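Local coordinates for protein acyl-CoA dehydrogenase (Mycobacterium thermoresistibile, PDB 3NF4) that probably catalyses the alpha,beta-dehydrogenation of acyl-CoA thioesters, using bound FAD, at residues D36-V39 with D40-K44; E236-G239 with L240-A243; T302-A305 with T306-D309; G171-D174 with F175-L178. All coordinates share one frame; numbering follows the deposited sequence.

Overall arrangement
The chain follows the three-part acyl-CoA dehydrogenase plan, and the contacts, all local, come along it in the order 1, 4, 2, 3. Contact 1 starts helix 39-45 in the N-terminal domain, contact 4 leads into strand 175-181 of the middle domain, and contacts 2 and 3 belong to the C-terminal domain family, on helices 239-245 and 289-315. Contacts 2 and 4 are nearest, about 19 Å between centres, and both touch strand 189-195. Contacts 1 and 2 stand about 39 Å apart between centres, on opposite sides of the chain's centre. None of the four touches another; together they sample both helical regions and the beta region between them, while contact 3 also meets a second subunit.

Contact 1 of 4, residues D36-V39 with D40-K44; sequences DPIV and DRHEK
Ile-38 and His-42, one turn apart where helix 39-45 begins, lie side by side and point the same way. CB of Ile-38 comes within 3.9 Å of CD2 of His-42, and their backbones are joined by a bond from His-42 N to Ile-38 O (3.2 Å). On the packed side Trp-91 rests against Ile-38, Val-39 and His-42; branched aliphatic side chains suit the first two places, and the flat His-42 ring lies alongside Ile-38. Val-39 is buried; its CG1 stands between the backbone N and the carbonyl carbon (chi1 58°) and reaches 4.0 Å from OD1 of Asp-40. Its carbonyl O takes the N-H of Glu-43 at 3.0 Å, with CG of Glu-43 packed against the same oxygen.

The opposite character belongs to Arg-41, which is exposed and pairs with Asp-45, and to a water at the first turn. That water donates to Asp-36 O (2.8 Å) and accepts from Asp-40 N (3.2 Å), standing in for the direct i to i-4 bond. The carboxylates of Asp-36 and Asp-40 are kept 6.6 Å apart, OD2 to OD1, with Arg-356 bridging to both and Arg-359 joining at Asp-40. Glu-43, by contrast, is buried with its oxygens gripped by N-H groups of His-213, Ala-214 and Trp-91, a donor-rich setting that probably favours the ionised carboxylate.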
ATOM      1  N   ASP A  36       6.729  31.401 -13.431  1.00 61.56           N
ATOM      2  CA  ASP A  36       5.428  30.887 -13.902  1.00 62.03           C
ATOM      3  C   ASP A  36       5.027  31.150 -15.374  1.00 62.56           C
ATOM      4  O   ASP A  36       4.430  30.273 -15.994  1.00 61.50           O
ATOM      5  CB  ASP A  36       4.307  31.353 -12.966  1.00 63.14           C
ATOM      6  CG  ASP A  36       2.941  30.753 -13.327  1.00 66.74           C
ATOM      7  OD1 ASP A  36       2.017  31.525 -13.645  1.00 70.07           O
ATOM      8  OD2 ASP A  36       2.788  29.503 -13.313  1.00 71.07           O
ATOM      9  N   PRO A  37       5.332  32.349 -15.932  1.00 63.45           N
ATOM     10  CA  PRO A  37       4.830  32.644 -17.280  1.00 63.88           C
ATOM     11  C   PRO A  37       5.608  31.997 -18.428  1.00 63.43           C
ATOM     12  O   PRO A  37       5.100  31.967 -19.552  1.00 63.71           O
ATOM     13  CB  PRO A  37       4.963  34.176 -17.399  1.00 65.87           C
ATOM     14  CG  PRO A  37       5.313  34.686 -16.025  1.00 66.36           C
ATOM     15  CD  PRO A  37       5.989  33.524 -15.330  1.00 64.78           C
ATOM     16  N   ILE A  38       6.827  31.517 -18.152  1.00 62.47           N
ATOM     17  CA  ILE A  38       7.726  30.907 -19.158  1.00 60.96           C
ATOM     18  C   ILE A  38       7.993  29.390 -18.975  1.00 59.21           C
ATOM     19  O   ILE A  38       8.603  28.761 -19.849  1.00 59.42           O
ATOM     20  CB  ILE A  38       9.105  31.639 -19.206  1.00 61.67           C
ATOM     21  CG1 ILE A  38       9.770  31.658 -17.814  1.00 61.22           C
ATOM     22  CG2 ILE A  38       8.967  33.068 -19.798  1.00 62.80           C
ATOM     23  CD1 ILE A  38      11.200  32.217 -17.796  1.00 61.54           C
ATOM     24  N   VAL A  39       7.554  28.806 -17.861  1.00 57.36           N
ATOM     25  CA  VAL A  39       7.938  27.427 -17.520  1.00 55.43           C
ATOM     26  C   VAL A  39       7.459  26.340 -18.506  1.00 55.41           C
ATOM     27  O   VAL A  39       8.245  25.436 -18.863  1.00 54.46           O
ATOM     28  CB  VAL A  39       7.621  27.053 -16.035  1.00 54.75           C
ATOM     29  CG1 VAL A  39       6.128  27.207 -15.697  1.00 52.69           C
ATOM     30  CG2 VAL A  39       8.111  25.634 -15.705  1.00 52.97           C
ATOM     31  N   ASP A  40       6.201  26.425 -18.947  1.00 55.97           N
ATOM     32  CA  ASP A  40       5.630  25.428 -19.861  1.00 56.36           C
ATOM     33  C   ASP A  40       6.372  25.379 -21.201  1.00 56.42           C
ATOM     34  O   ASP A  40       6.584  24.315 -21.772  1.00 54.68           O
ATOM     35  CB  ASP A  40       4.136  25.682 -20.105  1.00 57.41           C
ATOM     36  CG  ASP A  40       3.262  25.450 -18.847  1.00 61.55           C
ATOM     37  OD1 ASP A  40       3.697  24.799 -17.862  1.00 63.35           O
ATOM     38  OD2 ASP A  40       2.101  25.929 -18.847  1.00 66.51           O
ATOM     39  N   ARG A  41       6.790  26.541 -21.682  1.00 57.22           N
ATOM     40  CA  ARG A  41       7.443  26.619 -22.984  1.00 57.85           C
ATOM     41  C   ARG A  41       8.896  26.133 -22.952  1.00 56.26           C
ATOM     42  O   ARG A  41       9.352  25.498 -23.887  1.00 56.56           O
ATOM     43  CB  ARG A  41       7.333  28.045 -23.559  1.00 59.21           C
ATOM     44  CG  ARG A  41       8.037  28.261 -24.890  1.00 64.14           C
ATOM     45  CD  ARG A  41       7.503  27.308 -25.990  1.00 71.19           C
ATOM     46  NE  ARG A  41       6.537  27.952 -26.873  1.00 77.45           N
ATOM     47  CZ  ARG A  41       6.789  28.319 -28.130  1.00 81.33           C
ATOM     48  NH1 ARG A  41       7.983  28.089 -28.686  1.00 81.26           N
ATOM     49  NH2 ARG A  41       5.834  28.916 -28.839  1.00 83.76           N
ATOM     50  N   HIS A  42       9.614  26.445 -21.887  1.00 55.71           N
ATOM     51  CA  HIS A  42      10.982  26.004 -21.750  1.00 55.64           C
ATOM     52  C   HIS A  42      11.103  24.506 -21.448  1.00 54.74           C
ATOM     53  O   HIS A  42      12.069  23.872 -21.871  1.00 53.92           O
ATOM     54  CB  HIS A  42      11.685  26.780 -20.655  1.00 56.40           C
ATOM     55  CG  HIS A  42      12.240  28.094 -21.100  1.00 59.67           C
ATOM     56  ND1 HIS A  42      13.275  28.196 -22.007  1.00 61.18           N
ATOM     57  CD2 HIS A  42      11.917  29.362 -20.747  1.00 61.24           C
ATOM     58  CE1 HIS A  42      13.555  29.477 -22.204  1.00 64.11           C
ATOM     59  NE2 HIS A  42      12.741  30.203 -21.457  1.00 63.19           N
ATOM     60  N   GLU A  43      10.148  23.955 -20.705  1.00 53.59           N
ATOM     61  CA  GLU A  43      10.175  22.526 -20.434  1.00 53.51           C
ATOM     62  C   GLU A  43       9.786  21.743 -21.686  1.00 54.13           C
ATOM     63  O   GLU A  43      10.336  20.683 -21.955  1.00 53.11           O
ATOM     64  CB  GLU A  43       9.290  22.138 -19.235  1.00 51.75           C
ATOM     65  CG  GLU A  43       9.921  22.390 -17.857  1.00 50.91           C
ATOM     66  CD  GLU A  43      11.166  21.544 -17.569  1.00 52.08           C
ATOM     67  OE1 GLU A  43      11.251  20.377 -18.051  1.00 52.39           O
ATOM     68  OE2 GLU A  43      12.075  22.051 -16.866  1.00 50.92           O
ATOM     69  N   LYS A  44       8.841  22.286 -22.447  1.00 56.18           N
ATOM     70  CA  LYS A  44       8.404  21.668 -23.697  1.00 58.07           C
ATOM     71  C   LYS A  44       9.507  21.698 -24.780  1.00 58.86           C
ATOM     72  O   LYS A  44       9.683  20.714 -25.485  1.00 57.46           O
ATOM     73  CB  LYS A  44       7.120  22.325 -24.223  1.00 58.66           C
ATOM     74  CG  LYS A  44       6.673  21.784 -25.593  1.00 63.22           C
ATOM     75  CD  LYS A  44       5.714  22.749 -26.302  1.00 68.78           C
ATOM     76  CE  LYS A  44       5.197  22.173 -27.649  1.00 71.43           C
ATOM     77  NZ  LYS A  44       6.206  22.188 -28.770  1.00 71.35           N
TER
HETATM   78  O   HOH W   1       4.034  28.736 -18.323  1.00 37.47           O

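Contact 2 of 4, residues E236-G239 with L240-A243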
ATOM      1  N   GLU A 236      44.623  15.904   2.489  1.00 98.91           N
ATOM      2  CA  GLU A 236      44.729  14.836   1.499  1.00 98.99           C
ATOM      3  C   GLU A 236      44.216  13.509   2.092  1.00 98.41           C
ATOM      4  O   GLU A 236      44.746  13.011   3.091  1.00100.20           O
ATOM      5  CB  GLU A 236      46.182  14.713   1.012  1.00101.54           C
ATOM      6  CG  GLU A 236      46.376  13.934  -0.297  1.00102.14           C
ATOM      7  CD  GLU A 236      47.841  13.856  -0.731  1.00107.02           C
ATOM      8  OE1 GLU A 236      48.714  13.547   0.113  1.00110.18           O
ATOM      9  OE2 GLU A 236      48.123  14.102  -1.924  1.00107.25           O
ATOM     10  N   GLY A 237      43.171  12.954   1.481  1.00 96.25           N
ATOM     11  CA  GLY A 237      42.508  11.755   2.003  1.00 94.60           C
ATOM     12  C   GLY A 237      41.290  12.036   2.876  1.00 92.44           C
ATOM     13  O   GLY A 237      40.773  11.132   3.535  1.00 92.14           O
ATOM     14  N   GLN A 238      40.820  13.280   2.874  1.00 90.95           N
ATOM     15  CA  GLN A 238      39.695  13.674   3.712  1.00 89.59           C
ATOM     16  C   GLN A 238      38.336  13.619   2.986  1.00 86.70           C
ATOM     17  O   GLN A 238      37.293  13.675   3.626  1.00 85.39           O
ATOM     18  CB  GLN A 238      39.929  15.065   4.329  1.00 90.18           C
ATOM     19  CG  GLN A 238      39.290  15.229   5.722  1.00 91.19           C
ATOM     20  CD  GLN A 238      39.284  16.664   6.254  1.00 91.99           C
ATOM     21  OE1 GLN A 238      40.056  17.514   5.817  1.00 93.87           O
ATOM     22  NE2 GLN A 238      38.410  16.926   7.216  1.00 91.40           N
ATOM     23  N   GLY A 239      38.375  13.496   1.658  1.00 85.86           N
ATOM     24  CA  GLY A 239      37.190  13.527   0.778  1.00 83.23           C
ATOM     25  C   GLY A 239      35.904  12.787   1.143  1.00 81.17           C
ATOM     26  O   GLY A 239      34.820  13.362   1.048  1.00 79.49           O
ATOM     27  N   LEU A 240      36.003  11.519   1.537  1.00 81.32           N
ATOM     28  CA  LEU A 240      34.801  10.746   1.865  1.00 80.08           C
ATOM     29  C   LEU A 240      34.111  11.279   3.108  1.00 79.67           C
ATOM     30  O   LEU A 240      32.880  11.220   3.197  1.00 78.08           O
ATOM     31  CB  LEU A 240      35.078   9.246   2.000  1.00 80.70           C
ATOM     32  CG  LEU A 240      35.292   8.427   0.711  1.00 80.81           C
ATOM     33  CD1 LEU A 240      35.704   6.998   1.048  1.00 82.36           C
ATOM     34  CD2 LEU A 240      34.100   8.423  -0.257  1.00 77.96           C
ATOM     35  N   GLN A 241      34.899  11.820   4.043  1.00 80.60           N
ATOM     36  CA  GLN A 241      34.353  12.495   5.226  1.00 80.04           C
ATOM     37  C   GLN A 241      33.645  13.804   4.855  1.00 77.90           C
ATOM     38  O   GLN A 241      32.613  14.156   5.444  1.00 76.83           O
ATOM     39  CB  GLN A 241      35.444  12.731   6.292  1.00 82.48           C
ATOM     40  CG  GLN A 241      34.980  13.520   7.543  1.00 84.34           C
ATOM     41  CD  GLN A 241      36.125  13.907   8.497  1.00 90.68           C
ATOM     42  OE1 GLN A 241      37.321  13.817   8.163  1.00 93.09           O
ATOM     43  NE2 GLN A 241      35.752  14.355   9.693  1.00 91.76           N
ATOM     44  N   ILE A 242      34.197  14.519   3.877  1.00 76.79           N
ATOM     45  CA  ILE A 242      33.531  15.716   3.364  1.00 74.68           C
ATOM     46  C   ILE A 242      32.189  15.382   2.673  1.00 71.75           C
ATOM     47  O   ILE A 242      31.167  16.021   2.949  1.00 70.02           O
ATOM     48  CB  ILE A 242      34.441  16.537   2.427  1.00 75.33           C
ATOM     49  CG1 ILE A 242      35.671  17.037   3.189  1.00 78.23           C
ATOM     50  CG2 ILE A 242      33.683  17.719   1.841  1.00 74.08           C
ATOM     51  CD1 ILE A 242      36.644  17.890   2.345  1.00 78.56           C
ATOM     52  N   ALA A 243      32.203  14.385   1.794  1.00 70.69           N
ATOM     53  CA  ALA A 243      30.997  14.004   1.057  1.00 69.37           C
ATOM     54  C   ALA A 243      29.914  13.482   1.988  1.00 68.07           C
ATOM     55  O   ALA A 243      28.739  13.750   1.772  1.00 66.59           O
ATOM     56  CB  ALA A 243      31.305  12.978  -0.026  1.00 69.26           C
TER
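Gln-241 reaches back along the first turn of helix 239-245 to meet Gln-238, three residues earlier and just before the helix. Its CB already touches, 3.4 Å from the carbonyl O of Gln-238. CG lies anti to the backbone N (chi1 176°), and the chain beyond runs extended, which carries the amide alongside Gln-238. CD comes 4.0 Å from NE2 of Gln-238. At the tip, OE1 accepts a weak hydrogen bond from that NE2 at 3.4 Å and also rests against CG of Gln-238. The two side chains are skewed rather than stacked, their amide planes 60° apart. Gln-238 spends its other amide atom, OE1, on the backbone N of Glu-235, so one glutamine joins the incoming loop to the helix.

In the backbone, Gln-238 O receives Ile-242 N at 3.2 Å, in the carbonyl plane, together with a weak bond from Gln-241 N. Gly-239 O takes Ala-243 N at 2.9 Å. Gly-237 has a positive phi of 95°, where a side chain would collide with the carbonyl O of Glu-236, so glycine fits this bend. Ile-242 is buried against Pro-107, Phe-111 and Cys-191, and Leu-240 packs on Val-189; these branched aliphatic side chains fill in against helix 106-111 and strand 189-195. The start of the helix is thus secured mainly by backbone bonds and apolar packing, whereas the long glutamine bond probably adds only a modest, adjustable restraint.

Contact 3 of 4, residues T302-A305 with T306-D309; sequences TARA and TYLD
Thr-306 turns its hydroxyl back on its own helix, 289-315, so that its OG1 donates a hydrogen bond to Thr-302 O (2.8 Å). OG1 lies beside the backbone N, anti to the carbonyl carbon (chi1 -52°), which brings it back to the preceding turn. The same oxygen takes Thr-306 N at 3.1 Å, and the two donors arrive from opposite faces of the carbonyl plane.

Tyr-307 is set differently. Its CG stands between the backbone N and the carbonyl carbon (chi1 81°), so the ring folds back along the helix with Arg-304 O over one face, offset toward the rim. CE2 rests 3.7 Å from CA of Arg-304. Leu-308 lies alongside Arg-304 and points the same way, CD1 meeting CG of the arginine at 4.0 Å; the aliphatic base of arginine suits this neighbour. Farther out, the ring packs against helices 77-88, 247-274 and 321-346.

Along another flank, Thr-302 and Thr-306 pack against Thr-302 of the second subunit, and Ala-305, small enough for a close approach, meets Asp-309 of that subunit. The Thr-306 side chain can therefore lie at this buried subunit interface with its hydroxyl already bonded within the helix, while Glu-85, with Gln-263 also on Arg-304 NH2, engages one end of the guanidinium and the Tyr-307 hydroxyl.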
ATOM      1  N   THR A 302       1.465  15.779   5.745  1.00 37.32           N
ATOM      2  CA  THR A 302       2.372  14.873   6.418  1.00 38.58           C
ATOM      3  C   THR A 302       3.852  15.035   5.943  1.00 38.72           C
ATOM      4  O   THR A 302       4.774  15.034   6.758  1.00 39.07           O
ATOM      5  CB  THR A 302       1.877  13.445   6.165  1.00 38.16           C
ATOM      6  OG1 THR A 302       0.684  13.242   6.937  1.00 41.06           O
ATOM      7  CG2 THR A 302       2.898  12.428   6.576  1.00 40.64           C
ATOM      8  N   ALA A 303       4.071  15.190   4.644  1.00 37.94           N
ATOM      9  CA  ALA A 303       5.428  15.404   4.125  1.00 38.14           C
ATOM     10  C   ALA A 303       6.007  16.761   4.580  1.00 39.18           C
ATOM     11  O   ALA A 303       7.180  16.838   4.952  1.00 39.70           O
ATOM     12  CB  ALA A 303       5.433  15.269   2.606  1.00 36.04           C
ATOM     13  N   ARG A 304       5.182  17.818   4.574  1.00 38.92           N
ATOM     14  CA  ARG A 304       5.624  19.141   5.041  1.00 39.38           C
ATOM     15  C   ARG A 304       6.036  19.115   6.530  1.00 39.94           C
ATOM     16  O   ARG A 304       7.128  19.581   6.880  1.00 40.30           O
ATOM     17  CB  ARG A 304       4.529  20.200   4.822  1.00 39.62           C
ATOM     18  CG  ARG A 304       4.924  21.641   5.253  1.00 42.38           C
ATOM     19  CD  ARG A 304       3.962  22.774   4.782  1.00 41.44           C
ATOM     20  NE  ARG A 304       3.730  22.770   3.343  1.00 44.70           N
ATOM     21  CZ  ARG A 304       2.605  22.361   2.757  1.00 44.85           C
ATOM     22  NH1 ARG A 304       1.583  21.930   3.493  1.00 46.57           N
ATOM     23  NH2 ARG A 304       2.499  22.396   1.430  1.00 43.41           N
ATOM     24  N   ALA A 305       5.180  18.560   7.395  1.00 39.45           N
ATOM     25  CA  ALA A 305       5.491  18.461   8.837  1.00 40.59           C
ATOM     26  C   ALA A 305       6.748  17.639   9.171  1.00 40.44           C
ATOM     27  O   ALA A 305       7.500  17.973  10.085  1.00 40.76           O
ATOM     28  CB  ALA A 305       4.284  17.922   9.625  1.00 39.39           C
ATOM     29  N   THR A 306       6.954  16.557   8.429  1.00 40.39           N
ATOM     30  CA  THR A 306       8.142  15.726   8.581  1.00 41.07           C
ATOM     31  C   THR A 306       9.459  16.470   8.221  1.00 41.56           C
ATOM     32  O   THR A 306      10.430  16.400   8.994  1.00 42.15           O
ATOM     33  CB  THR A 306       7.987  14.371   7.818  1.00 40.77           C
ATOM     34  OG1 THR A 306       6.752  13.749   8.211  1.00 39.30           O
ATOM     35  CG2 THR A 306       9.098  13.459   8.183  1.00 42.95           C
ATOM     36  N   TYR A 307       9.497  17.213   7.115  1.00 40.44           N
ATOM     37  CA  TYR A 307      10.765  17.915   6.801  1.00 42.18           C
ATOM     38  C   TYR A 307      11.075  19.059   7.788  1.00 43.58           C
ATOM     39  O   TYR A 307      12.250  19.319   8.111  1.00 44.14           O
ATOM     40  CB  TYR A 307      10.965  18.290   5.296  1.00 41.49           C
ATOM     41  CG  TYR A 307      10.272  19.546   4.766  1.00 40.68           C
ATOM     42  CD1 TYR A 307      10.741  20.818   5.103  1.00 43.23           C
ATOM     43  CD2 TYR A 307       9.198  19.459   3.891  1.00 39.21           C
ATOM     44  CE1 TYR A 307      10.131  21.971   4.644  1.00 44.02           C
ATOM     45  CE2 TYR A 307       8.566  20.625   3.388  1.00 38.82           C
ATOM     46  CZ  TYR A 307       9.042  21.887   3.784  1.00 44.10           C
ATOM     47  OH  TYR A 307       8.470  23.084   3.352  1.00 41.63           O
ATOM     48  N   LEU A 308      10.020  19.680   8.311  1.00 44.11           N
ATOM     49  CA  LEU A 308      10.157  20.768   9.268  1.00 45.25           C
ATOM     50  C   LEU A 308      10.610  20.308  10.640  1.00 46.90           C
ATOM     51  O   LEU A 308      11.387  21.012  11.291  1.00 47.67           O
ATOM     52  CB  LEU A 308       8.866  21.564   9.377  1.00 45.16           C
ATOM     53  CG  LEU A 308       8.434  22.361   8.146  1.00 44.31           C
ATOM     54  CD1 LEU A 308       7.047  22.903   8.453  1.00 46.38           C
ATOM     55  CD2 LEU A 308       9.438  23.465   7.839  1.00 43.18           C
ATOM     56  N   ASP A 309      10.130  19.136  11.075  1.00 47.36           N
ATOM     57  CA  ASP A 309      10.582  18.545  12.327  1.00 49.23           C
ATOM     58  C   ASP A 309      12.113  18.324  12.288  1.00 50.08           C
ATOM     59  O   ASP A 309      12.818  18.677  13.251  1.00 50.94           O
ATOM     60  CB  ASP A 309       9.833  17.239  12.617  1.00 49.07           C
ATOM     61  CG  ASP A 309      10.225  16.610  13.950  1.00 54.96           C
ATOM     62  OD1 ASP A 309      11.388  16.136  14.093  1.00 61.44           O
ATOM     63  OD2 ASP A 309       9.356  16.549  14.870  1.00 60.84           O
TER

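Contact 4 of 4, residues G171-D174 with F175-L178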
ATOM      1  N   GLY A 171      28.273  22.076 -17.552  1.00 64.40           N
ATOM      2  CA  GLY A 171      28.547  22.920 -18.702  1.00 66.11           C
ATOM      3  C   GLY A 171      27.984  24.328 -18.617  1.00 67.08           C
ATOM      4  O   GLY A 171      28.028  25.052 -19.608  1.00 68.27           O
ATOM      5  N   LYS A 172      27.459  24.732 -17.459  1.00 66.86           N
ATOM      6  CA  LYS A 172      26.893  26.077 -17.312  1.00 67.59           C
ATOM      7  C   LYS A 172      27.191  26.729 -15.960  1.00 68.36           C
ATOM      8  O   LYS A 172      26.750  27.853 -15.711  1.00 68.72           O
ATOM      9  CB  LYS A 172      25.369  26.065 -17.525  1.00 66.63           C
ATOM     10  CG  LYS A 172      24.875  25.619 -18.897  1.00 68.31           C
ATOM     11  CD  LYS A 172      24.850  26.757 -19.923  1.00 73.01           C
ATOM     12  CE  LYS A 172      24.322  26.238 -21.262  1.00 75.82           C
ATOM     13  NZ  LYS A 172      24.160  27.305 -22.295  1.00 78.41           N
ATOM     14  N   ALA A 173      27.894  26.021 -15.075  1.00 68.84           N
ATOM     15  CA  ALA A 173      28.189  26.534 -13.731  1.00 69.24           C
ATOM     16  C   ALA A 173      29.485  27.309 -13.760  1.00 70.98           C
ATOM     17  O   ALA A 173      30.302  27.117 -14.666  1.00 71.53           O
ATOM     18  CB  ALA A 173      28.278  25.406 -12.709  1.00 68.56           C
ATOM     19  N   ASP A 174      29.678  28.163 -12.762  1.00 71.55           N
ATOM     20  CA  ASP A 174      30.878  28.982 -12.672  1.00 73.78           C
ATOM     21  C   ASP A 174      32.004  28.274 -11.934  1.00 73.92           C
ATOM     22  O   ASP A 174      33.173  28.601 -12.139  1.00 75.48           O
ATOM     23  CB  ASP A 174      30.572  30.342 -12.022  1.00 74.89           C
ATOM     24  CG  ASP A 174      29.433  31.088 -12.722  1.00 76.51           C
ATOM     25  OD1 ASP A 174      29.456  31.260 -13.955  1.00 79.82           O
ATOM     26  OD2 ASP A 174      28.499  31.516 -12.030  1.00 81.22           O
ATOM     27  N   PHE A 175      31.638  27.310 -11.085  1.00 72.61           N
ATOM     28  CA  PHE A 175      32.580  26.510 -10.307  1.00 72.52           C
ATOM     29  C   PHE A 175      32.014  25.120 -10.024  1.00 71.27           C
ATOM     30  O   PHE A 175      30.788  24.920 -10.010  1.00 69.66           O
ATOM     31  CB  PHE A 175      32.996  27.220  -9.001  1.00 73.98           C
ATOM     32  CG  PHE A 175      31.852  27.472  -8.029  1.00 73.13           C
ATOM     33  CD1 PHE A 175      31.582  26.571  -7.005  1.00 73.11           C
ATOM     34  CD2 PHE A 175      31.061  28.616  -8.128  1.00 72.74           C
ATOM     35  CE1 PHE A 175      30.535  26.802  -6.101  1.00 71.50           C
ATOM     36  CE2 PHE A 175      30.007  28.850  -7.229  1.00 72.02           C
ATOM     37  CZ  PHE A 175      29.753  27.946  -6.212  1.00 70.18           C
ATOM     38  N   TYR A 176      32.921  24.169  -9.798  1.00 71.36           N
ATOM     39  CA  TYR A 176      32.569  22.776  -9.606  1.00 70.13           C
ATOM     40  C   TYR A 176      33.239  22.224  -8.355  1.00 70.99           C
ATOM     41  O   TYR A 176      34.447  22.370  -8.178  1.00 72.75           O
ATOM     42  CB  TYR A 176      32.973  21.937 -10.835  1.00 69.57           C
ATOM     43  CG  TYR A 176      32.210  22.303 -12.087  1.00 68.88           C
ATOM     44  CD1 TYR A 176      31.044  21.623 -12.446  1.00 66.79           C
ATOM     45  CD2 TYR A 176      32.627  23.359 -12.898  1.00 69.44           C
ATOM     46  CE1 TYR A 176      30.335  21.977 -13.596  1.00 65.62           C
ATOM     47  CE2 TYR A 176      31.921  23.727 -14.047  1.00 68.60           C
ATOM     48  CZ  TYR A 176      30.782  23.038 -14.387  1.00 67.07           C
ATOM     49  OH  TYR A 176      30.093  23.400 -15.516  1.00 66.56           O
ATOM     50  N   THR A 177      32.458  21.581  -7.495  1.00 69.64           N
ATOM     51  CA  THR A 177      33.020  20.830  -6.394  1.00 70.27           C
ATOM     52  C   THR A 177      33.255  19.387  -6.850  1.00 70.23           C
ATOM     53  O   THR A 177      32.296  18.648  -7.077  1.00 69.63           O
ATOM     54  CB  THR A 177      32.105  20.915  -5.156  1.00 69.68           C
ATOM     55  OG1 THR A 177      32.123  22.255  -4.652  1.00 70.35           O
ATOM     56  CG2 THR A 177      32.569  19.999  -4.059  1.00 70.61           C
ATOM     57  N   LEU A 178      34.532  19.000  -6.957  1.00 71.11           N
ATOM     58  CA  LEU A 178      34.972  17.702  -7.483  1.00 70.73           C
ATOM     59  C   LEU A 178      35.473  16.717  -6.417  1.00 71.89           C
ATOM     60  O   LEU A 178      36.102  17.126  -5.433  1.00 73.29           O
ATOM     61  CB  LEU A 178      36.100  17.938  -8.495  1.00 71.68           C
ATOM     62  CG  LEU A 178      36.818  16.752  -9.160  1.00 71.62           C
ATOM     63  CD1 LEU A 178      35.863  15.887 -10.044  1.00 67.47           C
ATOM     64  CD2 LEU A 178      38.048  17.232  -9.945  1.00 71.29           C
TER
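In the beta-rich middle domain, the loop that leads into strand 175-181 curls round the phenol of Tyr-176, a residue of that strand, and fastens itself to the hydroxyl. Gly-171 N approaches at the ring's edge, near its plane, and donates to Tyr-176 OH at 3.0 Å, though the bond is bent, with 138° at the hydrogen. A second, weak bond comes from Ala-173 N at 3.4 Å. One oxygen therefore collects two loop amides. Tyr-176 can reach them because its CG lies anti to the carbonyl carbon (chi1 -65°), laying the ring back toward the loop.

Ala-173 adds a CH-pi contact. Its CB sits over the ring face, 4.2 Å from the centroid, and its closest carbon there is CZ, at 3.8 Å. A small methyl can sit close over the ring face, and it also packs on Ala-132. Gly-171 has a positive phi of 86°, where any CB would be pressed against the carbonyl O of the residue before, so glycine suits the turn. The Phe-175 ring packs on Leu-193 and Gln-129, while Asp-174 OD2 accepts from Ile-130 N. The Tyr-176 ring also meets Phe-203, and the strand bonds through its backbone to strands 131-134 and 189-195.

Tyr-176 therefore serves both environments: an apolar ring for the interior and a hydroxyl that accepts from two loop amides, one bond bent and one weak. With the flavin about 9 Å from its side chain, this role is structural packing rather than direct cofactor contact.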